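Local coordinates for sarcolemmal membrane-associated protein (Homo sapiens, PDB 6AR0) that associates with the STRIPAK phosphatase complex, which dephosphorylates STK3 and so inhibits Hippo signalling, represented here by its FHA domain, at residues A[85-88]-A[89-92]; A[49-52]-A[53-57]; A[33-36]-A[37-40]; A[77-81]-A[82-86]. All blocks are in the same frame, centred on the assembly; numbering follows the deposited sequence.

Contact 1: A[85-88]-A[89-92]; sequences LSRG and SEES
Ser-86 reaches across a turn to the main chain of Glu-90, its OG donating to Glu-90 O at 2.8 Å. The hydroxyl arrives from above the carbonyl plane, 44° out of it, and a chi1 of 57° places OG between the backbone N and the carbonyl carbon of its own residue, facing the returning chain. Within this closure lies a type II beta turn from Arg-87 to Glu-90, sealed by Glu-90 N donating to Arg-87 O at 3.0 Å; Ser-89, at its third position, adopts a positive phi. The side chains of Arg-87 and Glu-90 leave the turn side by side, pointing the same way, and touch through Arg-87 CD and Glu-90 OE2 at 3.7 Å. Their charged atoms stay apart, with Arg-87 NE 4.8 Å from Glu-90 OE2, and two waters bridge the residues: Glu-90 OE1 accepts a hydrogen from each, one held by Arg-87 N and the other by Arg-87 NH1. At the base of the loop Leu-85 CB packs on Ser-92 CB at 3.7 Å. Ser-92 is buried, and its OG is engaged by the backbone N of Asp-71. The loop thus leaves the short strand 83-84, turns at the surface, and comes back alongside the end of strand 66-71 before entering strand 95-97.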
loop_
_atom_site.group_PDB
_atom_site.type_symbol
_atom_site.label_atom_id
_atom_site.label_comp_id
_atom_site.label_asym_id
_atom_site.label_seq_id
_atom_site.Cartn_x
_atom_site.Cartn_y
_atom_site.Cartn_z
ATOM N N LEU A 85 7.309 -6.494 -6.181
ATOM C CA LEU A 85 8.122 -5.387 -6.674
ATOM C C LEU A 85 9.615 -5.608 -6.461
ATOM O O LEU A 85 10.412 -5.194 -7.310
ATOM C CB LEU A 85 7.695 -4.082 -6.015
ATOM C CG LEU A 85 6.226 -3.725 -6.186
ATOM C CD1 LEU A 85 5.997 -2.274 -5.805
ATOM C CD2 LEU A 85 5.719 -4.007 -7.598
ATOM N N SER A 86 10.009 -6.230 -5.347
ATOM C CA SER A 86 11.419 -6.460 -5.052
ATOM C C SER A 86 11.578 -7.676 -4.146
ATOM O O SER A 86 10.653 -8.088 -3.445
ATOM C CB SER A 86 12.049 -5.229 -4.392
ATOM O OG SER A 86 11.332 -4.891 -3.222
ATOM N N ARG A 87 12.786 -8.231 -4.161
ATOM C CA ARG A 87 13.145 -9.283 -3.230
ATOM C C ARG A 87 13.040 -8.793 -1.797
ATOM O O ARG A 87 13.136 -7.602 -1.518
ATOM C CB ARG A 87 14.605 -9.657 -3.414
ATOM C CG ARG A 87 14.880 -10.558 -4.554
ATOM C CD ARG A 87 16.319 -11.011 -4.462
ATOM N NE ARG A 87 16.570 -12.269 -5.158
ATOM C CZ ARG A 87 16.851 -12.364 -6.452
ATOM N NH1 ARG A 87 16.913 -11.274 -7.209
ATOM N NH2 ARG A 87 17.066 -13.555 -6.986
ATOM N N GLY A 88 12.940 -9.751 -0.875
ATOM C CA GLY A 88 12.990 -9.448 0.537
ATOM C C GLY A 88 14.174 -8.570 0.889
ATOM O O GLY A 88 15.314 -8.839 0.495
ATOM N N SER A 89 13.902 -7.504 1.634
ATOM C CA SER A 89 14.909 -6.579 2.140
ATOM C C SER A 89 15.641 -5.824 1.035
ATOM O O SER A 89 16.732 -5.302 1.263
ATOM C CB SER A 89 15.890 -7.283 3.084
ATOM O OG SER A 89 15.181 -7.846 4.179
ATOM N N GLU A 90 15.047 -5.716 -0.152
ATOM C CA GLU A 90 15.609 -4.933 -1.243
ATOM C C GLU A 90 14.616 -3.880 -1.715
ATOM O O GLU A 90 13.404 -4.041 -1.584
ATOM C CB GLU A 90 16.000 -5.840 -2.407
ATOM C CG GLU A 90 17.056 -6.865 -2.020
ATOM C CD GLU A 90 17.683 -7.555 -3.217
ATOM O OE1 GLU A 90 17.336 -7.196 -4.363
ATOM O OE2 GLU A 90 18.524 -8.457 -3.007
ATOM N N GLU A 91 15.146 -2.793 -2.266
ATOM C CA GLU A 91 14.338 -1.685 -2.750
ATOM C C GLU A 91 13.896 -1.977 -4.177
ATOM O O GLU A 91 14.660 -2.538 -4.969
ATOM C CB GLU A 91 15.165 -0.395 -2.708
ATOM C CG GLU A 91 14.377 0.879 -2.972
ATOM C CD GLU A 91 15.264 2.109 -3.034
ATOM O OE1 GLU A 91 16.189 2.138 -3.872
ATOM O OE2 GLU A 91 15.038 3.045 -2.239
ATOM N N SER A 92 12.665 -1.600 -4.503
ATOM C CA SER A 92 12.229 -1.667 -5.887
ATOM C C SER A 92 12.409 -0.320 -6.557
ATOM O O SER A 92 12.550 0.705 -5.891
ATOM C CB SER A 92 10.748 -2.059 -5.972
ATOM O OG SER A 92 9.862 -0.982 -5.677
HETATM O O HOH W 1 14.870 -7.065 -5.710
HETATM O O HOH W 2 17.648 -8.256 -6.992
#

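Contact 2: A[49-52]-A[53-57]; sequences KVLS and RNHAL
The ring of His-55 accepts a hydrogen bond from the main chain three residues before it: Ser-52 N donates to ND1 at 3.0 Å, with an N-H...acceptor angle of 163°. The donor lies at the ring edge, only 3° out of its plane. A chi1 of -167° sets CG of His-55 opposite its own backbone N and swings the ring back toward Ser-52 N. His-55 CB lies 3.5 Å from Ser-52 O. With NE2 bonded to Gly-77 O, the ring is gripped at both nitrogens, which fixes its rotation and is consistent with a neutral ring protonated at NE2. Leu-51 adds apolar cover, its side chain crossing that of His-55 at about a right angle with CG 3.8 Å from ND1, while Leu-51 CA approaches the same nitrogen obliquely at 3.5 Å. The sequence Ser-Arg-Asn-His is the SRxH signature of the FHA domain; as in other members of the family, the histidine probably braces the loops that form the phosphothreonine-recognition surface. The neighbouring loops are tied in accordingly: Ser-52 OG pairs with Ser-75 N, Val-50 O with the side-chain ND2 of Asn-76, and Leu-51 O with Arg-32. Beyond the turn the chain enters strand 56-61 through a classic beta bulge, His-55 and Ala-56 both facing Ile-30 of strand 28-32. Arg-53, its side chain extended, packs on Val-34.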
loop_
_atom_site.group_PDB
_atom_site.type_symbol
_atom_site.label_atom_id
_atom_site.label_comp_id
_atom_site.label_asym_id
_atom_site.label_seq_id
_atom_site.Cartn_x
_atom_site.Cartn_y
_atom_site.Cartn_z
ATOM N N LYS A 49 0.935 -7.615 11.424
ATOM C CA LYS A 49 2.223 -8.102 11.893
ATOM C C LYS A 49 3.245 -8.211 10.773
ATOM O O LYS A 49 4.450 -8.041 11.013
ATOM C CB LYS A 49 2.024 -9.478 12.542
ATOM C CG LYS A 49 3.247 -9.992 13.255
ATOM C CD LYS A 49 3.010 -11.333 13.913
ATOM C CE LYS A 49 4.260 -11.813 14.616
ATOM N NZ LYS A 49 4.110 -13.212 15.055
ATOM N N VAL A 50 2.800 -8.569 9.571
ATOM C CA VAL A 50 3.723 -8.945 8.505
ATOM C C VAL A 50 4.289 -7.748 7.758
ATOM O O VAL A 50 5.157 -7.939 6.889
ATOM C CB VAL A 50 3.086 -9.985 7.558
ATOM C CG1 VAL A 50 2.588 -11.212 8.331
ATOM C CG2 VAL A 50 1.958 -9.382 6.766
ATOM N N LEU A 51 3.865 -6.523 8.071
ATOM C CA LEU A 51 4.431 -5.336 7.435
ATOM C C LEU A 51 5.697 -4.894 8.147
ATOM O O LEU A 51 5.830 -5.035 9.365
ATOM C CB LEU A 51 3.458 -4.158 7.447
ATOM C CG LEU A 51 2.524 -4.095 6.222
ATOM C CD1 LEU A 51 1.538 -5.258 6.170
ATOM C CD2 LEU A 51 1.779 -2.780 6.176
ATOM N N SER A 52 6.617 -4.329 7.375
ATOM C CA SER A 52 7.770 -3.638 7.930
ATOM C C SER A 52 7.381 -2.225 8.370
ATOM O O SER A 52 6.369 -1.664 7.935
ATOM C CB SER A 52 8.895 -3.586 6.891
ATOM O OG SER A 52 9.327 -4.889 6.550
ATOM N N ARG A 53 8.199 -1.647 9.255
ATOM C CA ARG A 53 7.948 -0.283 9.707
ATOM C C ARG A 53 7.992 0.689 8.539
ATOM O O ARG A 53 7.114 1.550 8.398
ATOM C CB ARG A 53 8.981 0.112 10.762
ATOM C CG ARG A 53 8.798 1.530 11.292
ATOM C CD ARG A 53 9.876 1.923 12.294
ATOM N NE ARG A 53 9.638 3.266 12.829
ATOM C CZ ARG A 53 9.364 3.555 14.102
ATOM N NH1 ARG A 53 9.307 2.608 15.032
ATOM N NH2 ARG A 53 9.156 4.818 14.453
ATOM N N ASN A 54 9.010 0.563 7.691
ATOM C CA ASN A 54 9.156 1.365 6.481
ATOM C C ASN A 54 9.000 0.405 5.308
ATOM O O ASN A 54 9.969 -0.105 4.754
ATOM C CB ASN A 54 10.501 2.062 6.459
ATOM C CG ASN A 54 10.758 2.855 7.719
ATOM O OD1 ASN A 54 9.953 3.694 8.106
ATOM N ND2 ASN A 54 11.874 2.577 8.378
ATOM N N HIS A 55 7.749 0.124 4.957
ATOM C CA HIS A 55 7.449 -0.965 4.040
ATOM C C HIS A 55 7.462 -0.518 2.580
ATOM O O HIS A 55 8.090 -1.153 1.727
ATOM C CB HIS A 55 6.090 -1.559 4.423
ATOM C CG HIS A 55 5.809 -2.864 3.774
ATOM N ND1 HIS A 55 5.866 -4.060 4.455
ATOM C CD2 HIS A 55 5.517 -3.165 2.490
ATOM C CE1 HIS A 55 5.602 -5.039 3.614
ATOM N NE2 HIS A 55 5.387 -4.524 2.418
ATOM N N ALA A 56 6.768 0.575 2.290
ATOM C CA ALA A 56 6.643 1.062 0.925
ATOM C C ALA A 56 6.348 2.556 0.984
ATOM O O ALA A 56 6.205 3.149 2.058
ATOM C CB ALA A 56 5.582 0.268 0.151
ATOM N N LEU A 57 6.291 3.162 -0.195
ATOM C CA LEU A 57 6.035 4.579 -0.361
ATOM C C LEU A 57 5.102 4.741 -1.549
ATOM O O LEU A 57 5.303 4.095 -2.575
ATOM C CB LEU A 57 7.369 5.265 -0.641
ATOM C CG LEU A 57 7.452 6.784 -0.537
ATOM C CD1 LEU A 57 7.160 7.262 0.876
ATOM C CD2 LEU A 57 8.823 7.246 -0.984
#

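Contact 3: A[33-36]-A[37-40]; sequences SVAR and CRPA
A type II beta turn from Val-34 to Cys-37 makes this a local contact at the surface of the FHA domain, in the loop between strands 28-32 and 44-46. Val-34 and Cys-37 form a single antiparallel, hydrogen-bonded bridge: Val-34 N donates to Cys-37 O at 3.0 Å, and Cys-37 N returns the bond to Val-34 O at 2.8 Å. Arg-36, third in the turn, takes a positive phi. On one flank Val-34 CG2 meets Cys-37 CB at 3.7 Å. Arg-38 makes the more elaborate contact. Its chain bends at chi2 (-59°), folding the guanidinium back flat over the peptide link joining Val-34 to Ala-35, with Val-34 C 3.3 Å from the guanidinium plane and Ala-35 N 3.5 Å from it, both over its centre. The edge of the same group is used for a nearly straight bond, NH1 donating to Ser-33 OG at 3.0 Å with an angle of 166° at the hydrogen. One face and one edge are thus both in use, and the side chain is held against the loop it follows. The side chain of Asn-43 hydrogen-bonds to Arg-38 O and Ala-40 N, while Ser-33 bonds through its backbone to Phe-46. Ser-33 OG, turned anti to its own N (chi1 177°), also lies against the proline ring, 3.3 Å from Pro-39 CD.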
loop_
_atom_site.group_PDB
_atom_site.type_symbol
_atom_site.label_atom_id
_atom_site.label_comp_id
_atom_site.label_asym_id
_atom_site.label_seq_id
_atom_site.Cartn_x
_atom_site.Cartn_y
_atom_site.Cartn_z
ATOM N N SER A 33 1.934 -0.281 12.092
ATOM C CA SER A 33 1.631 0.553 13.244
ATOM C C SER A 33 2.713 0.408 14.305
ATOM O O SER A 33 3.067 -0.708 14.695
ATOM C CB SER A 33 0.291 0.100 13.811
ATOM O OG SER A 33 -0.030 0.830 14.968
ATOM N N VAL A 34 3.232 1.549 14.763
ATOM C CA VAL A 34 4.215 1.619 15.834
ATOM C C VAL A 34 3.897 2.858 16.661
ATOM O O VAL A 34 3.092 3.705 16.263
ATOM C CB VAL A 34 5.659 1.690 15.291
ATOM C CG1 VAL A 34 6.011 0.408 14.543
ATOM C CG2 VAL A 34 5.844 2.917 14.402
ATOM N N ALA A 35 4.534 2.964 17.824
ATOM C CA ALA A 35 4.295 4.124 18.664
ATOM C C ALA A 35 4.547 5.390 17.855
ATOM O O ALA A 35 5.510 5.473 17.086
ATOM C CB ALA A 35 5.206 4.087 19.890
ATOM N N ARG A 36 3.654 6.364 18.004
ATOM C CA ARG A 36 3.685 7.655 17.326
ATOM C C ARG A 36 3.274 7.578 15.862
ATOM O O ARG A 36 3.142 8.625 15.227
ATOM C CB ARG A 36 5.045 8.368 17.417
ATOM C CG ARG A 36 5.539 8.511 18.819
ATOM C CD ARG A 36 6.551 9.615 18.911
ATOM N NE ARG A 36 5.968 10.927 18.659
ATOM C CZ ARG A 36 6.574 12.069 18.953
ATOM N NH1 ARG A 36 7.778 12.062 19.509
ATOM N NH2 ARG A 36 5.976 13.223 18.697
ATOM N N CYS A 37 3.068 6.385 15.294
ATOM C CA CYS A 37 2.700 6.233 13.887
ATOM C C CYS A 37 1.607 5.172 13.859
ATOM O O CYS A 37 1.869 3.997 13.603
ATOM C CB CYS A 37 3.889 5.801 13.039
ATOM S SG CYS A 37 5.332 6.823 13.165
ATOM N N ARG A 38 0.393 5.584 14.165
ATOM C CA ARG A 38 -0.711 4.658 14.267
ATOM C C ARG A 38 -1.655 4.793 13.081
ATOM O O ARG A 38 -1.628 5.790 12.349
ATOM C CB ARG A 38 -1.492 4.935 15.554
ATOM C CG ARG A 38 -0.649 4.771 16.816
ATOM C CD ARG A 38 -0.083 3.363 16.914
ATOM N NE ARG A 38 0.555 3.108 18.201
ATOM C CZ ARG A 38 1.192 1.987 18.508
ATOM N NH1 ARG A 38 1.265 1.003 17.633
ATOM N NH2 ARG A 38 1.741 1.839 19.703
ATOM N N PRO A 39 -2.490 3.784 12.843
ATOM C CA PRO A 39 -3.459 3.870 11.744
ATOM C C PRO A 39 -4.391 5.059 11.898
ATOM O O PRO A 39 -4.818 5.398 12.999
ATOM C CB PRO A 39 -4.231 2.552 11.859
ATOM C CG PRO A 39 -3.291 1.627 12.549
ATOM C CD PRO A 39 -2.540 2.478 13.516
ATOM N N ALA A 40 -4.729 5.669 10.770
ATOM C CA ALA A 40 -5.734 6.719 10.715
ATOM C C ALA A 40 -6.342 6.709 9.322
ATOM O O ALA A 40 -5.765 6.172 8.377
ATOM C CB ALA A 40 -5.136 8.097 11.001
#

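Contact 4: A[77-81]-A[82-86]; sequences GTFIN and SQRLS
The side chain of Arg-84 crosses the ring of Phe-79, its partner in a non-hydrogen-bonded antiparallel pair, at a slant, ring and guanidinium planes 62° apart. Its CB approaches Phe-79 CE1 obliquely at 3.5 Å; CG follows at 3.8 Å from CE1, and CD lies 4.0 Å from Phe-79 CZ. An extended chain then carries NE to Ser-86 O, to which it donates at 2.8 Å. The guanidinium presents one face to Gly-77, whose CA sits 3.3 Å above the plane, offset toward its rim; NH2, at the tip, lies 3.5 Å from Gly-77 CA. Behind this side chain is a tight beta hairpin: Ile-80 and Gln-83 exchange two backbone hydrogen bonds around a type I' turn with Asn-81 and Ser-82 at its corners, and Leu-85 N donates to Thr-78 O at 2.9 Å. One water accepts from both Thr-78 N and Ser-86 N where the strands part. On the face away from Arg-84, Ile-80 CD1 meets Leu-85 CD2 at 3.8 Å, the two side chains crossing at about a right angle. The hairpin belongs to the antiparallel sheet, strand 78-80 pairing with strand 102-105, while Ile-80 packs across onto Leu-69 of strand 66-71 and, with Leu-85, onto Cys-95 of strand 95-97, both in the mixed sheet.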
loop_
_atom_site.group_PDB
_atom_site.type_symbol
_atom_site.label_atom_id
_atom_site.label_comp_id
_atom_site.label_asym_id
_atom_site.label_seq_id
_atom_site.Cartn_x
_atom_site.Cartn_y
_atom_site.Cartn_z
ATOM N N GLY A 77 7.441 -8.238 1.323
ATOM C CA GLY A 77 7.046 -8.024 -0.056
ATOM C C GLY A 77 5.945 -6.992 -0.235
ATOM O O GLY A 77 5.135 -6.733 0.663
ATOM N N THR A 78 5.933 -6.392 -1.419
ATOM C CA THR A 78 4.873 -5.520 -1.895
ATOM C C THR A 78 4.499 -6.004 -3.283
ATOM O O THR A 78 5.382 -6.385 -4.059
ATOM C CB THR A 78 5.382 -4.065 -1.979
ATOM O OG1 THR A 78 5.806 -3.636 -0.685
ATOM C CG2 THR A 78 4.307 -3.111 -2.467
ATOM N N PHE A 79 3.198 -5.989 -3.601
ATOM C CA PHE A 79 2.716 -6.567 -4.851
ATOM C C PHE A 79 1.712 -5.633 -5.519
ATOM O O PHE A 79 0.882 -5.025 -4.836
ATOM C CB PHE A 79 2.041 -7.941 -4.629
ATOM C CG PHE A 79 2.870 -8.919 -3.831
ATOM C CD1 PHE A 79 3.526 -9.965 -4.455
ATOM C CD2 PHE A 79 2.997 -8.790 -2.454
ATOM C CE1 PHE A 79 4.292 -10.852 -3.717
ATOM C CE2 PHE A 79 3.767 -9.662 -1.726
ATOM C CZ PHE A 79 4.412 -10.699 -2.359
ATOM N N ILE A 80 1.806 -5.519 -6.846
ATOM C CA ILE A 80 0.788 -4.882 -7.680
ATOM C C ILE A 80 0.176 -5.974 -8.541
ATOM O O ILE A 80 0.885 -6.609 -9.331
ATOM C CB ILE A 80 1.373 -3.772 -8.570
ATOM C CG1 ILE A 80 2.003 -2.648 -7.737
ATOM C CG2 ILE A 80 0.301 -3.217 -9.513
ATOM C CD1 ILE A 80 2.869 -1.702 -8.560
ATOM N N ASN A 81 -1.120 -6.224 -8.371
ATOM C CA ASN A 81 -1.815 -7.267 -9.127
ATOM C C ASN A 81 -1.035 -8.575 -9.093
ATOM O O ASN A 81 -0.815 -9.240 -10.108
ATOM C CB ASN A 81 -2.107 -6.791 -10.542
ATOM C CG ASN A 81 -2.914 -5.510 -10.539
ATOM O OD1 ASN A 81 -3.760 -5.323 -9.672
ATOM N ND2 ASN A 81 -2.676 -4.635 -11.497
ATOM N N SER A 82 -0.600 -8.921 -7.885
ATOM C CA SER A 82 0.067 -10.189 -7.554
ATOM C C SER A 82 1.521 -10.271 -8.002
ATOM O O SER A 82 2.119 -11.340 -7.874
ATOM C CB SER A 82 -0.668 -11.424 -8.091
ATOM O OG SER A 82 -2.053 -11.393 -7.790
ATOM N N GLN A 83 2.109 -9.189 -8.502
ATOM C CA GLN A 83 3.495 -9.187 -8.967
ATOM C C GLN A 83 4.359 -8.476 -7.936
ATOM O O GLN A 83 4.111 -7.314 -7.606
ATOM C CB GLN A 83 3.607 -8.472 -10.314
ATOM C CG GLN A 83 2.688 -9.049 -11.364
ATOM C CD GLN A 83 2.891 -10.520 -11.541
ATOM O OE1 GLN A 83 4.021 -11.015 -11.520
ATOM N NE2 GLN A 83 1.792 -11.244 -11.696
ATOM N N ARG A 84 5.393 -9.164 -7.459
ATOM C CA ARG A 84 6.224 -8.657 -6.373
ATOM C C ARG A 84 7.202 -7.610 -6.893
ATOM O O ARG A 84 7.886 -7.825 -7.899
ATOM C CB ARG A 84 6.985 -9.808 -5.721
ATOM C CG ARG A 84 7.726 -9.397 -4.470
ATOM C CD ARG A 84 8.231 -10.592 -3.692
ATOM N NE ARG A 84 8.954 -10.157 -2.501
ATOM C CZ ARG A 84 9.028 -10.842 -1.373
ATOM N NH1 ARG A 84 8.453 -12.034 -1.262
ATOM N NH2 ARG A 84 9.675 -10.318 -0.352
ATOM N N LEU A 85 7.309 -6.494 -6.181
ATOM C CA LEU A 85 8.122 -5.387 -6.674
ATOM C C LEU A 85 9.615 -5.608 -6.461
ATOM O O LEU A 85 10.412 -5.194 -7.310
ATOM C CB LEU A 85 7.695 -4.082 -6.015
ATOM C CG LEU A 85 6.226 -3.725 -6.186
ATOM C CD1 LEU A 85 5.997 -2.274 -5.805
ATOM C CD2 LEU A 85 5.719 -4.007 -7.598
ATOM N N SER A 86 10.009 -6.230 -5.347
ATOM C CA SER A 86 11.419 -6.460 -5.052
ATOM C C SER A 86 11.578 -7.676 -4.146
ATOM O O SER A 86 10.653 -8.088 -3.445
ATOM C CB SER A 86 12.049 -5.229 -4.392
ATOM O OG SER A 86 11.332 -4.891 -3.222
HETATM O O HOH W 3 8.480 -6.364 -2.803
HETATM O O HOH W 4 -0.718 -9.544 -12.748
#

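Contacts 1 and 3 lie at the surface, and each is built on a type II turn; contacts 2 and 4 are partly buried. Contact 4 runs directly into contact 1 through Leu-85 and Ser-86, the hairpin giving way to the loop that leads to strand 95-97. Contact 2 links this region to contact 3, with His-55 bonding to Gly-77 and Arg-53 packing on Val-34, whereas contacts 3 and 4 stand on opposite sides of the chain's centre. Chemistry varies with place: waters join Glu-90 to the backbone and guanidinium of Arg-87 in contact 1, a guanidinium covers a peptide in contact 3, contact 2 rests on a ring-to-backbone hydrogen bond, and strand pairing with apolar packing dominates contact 4.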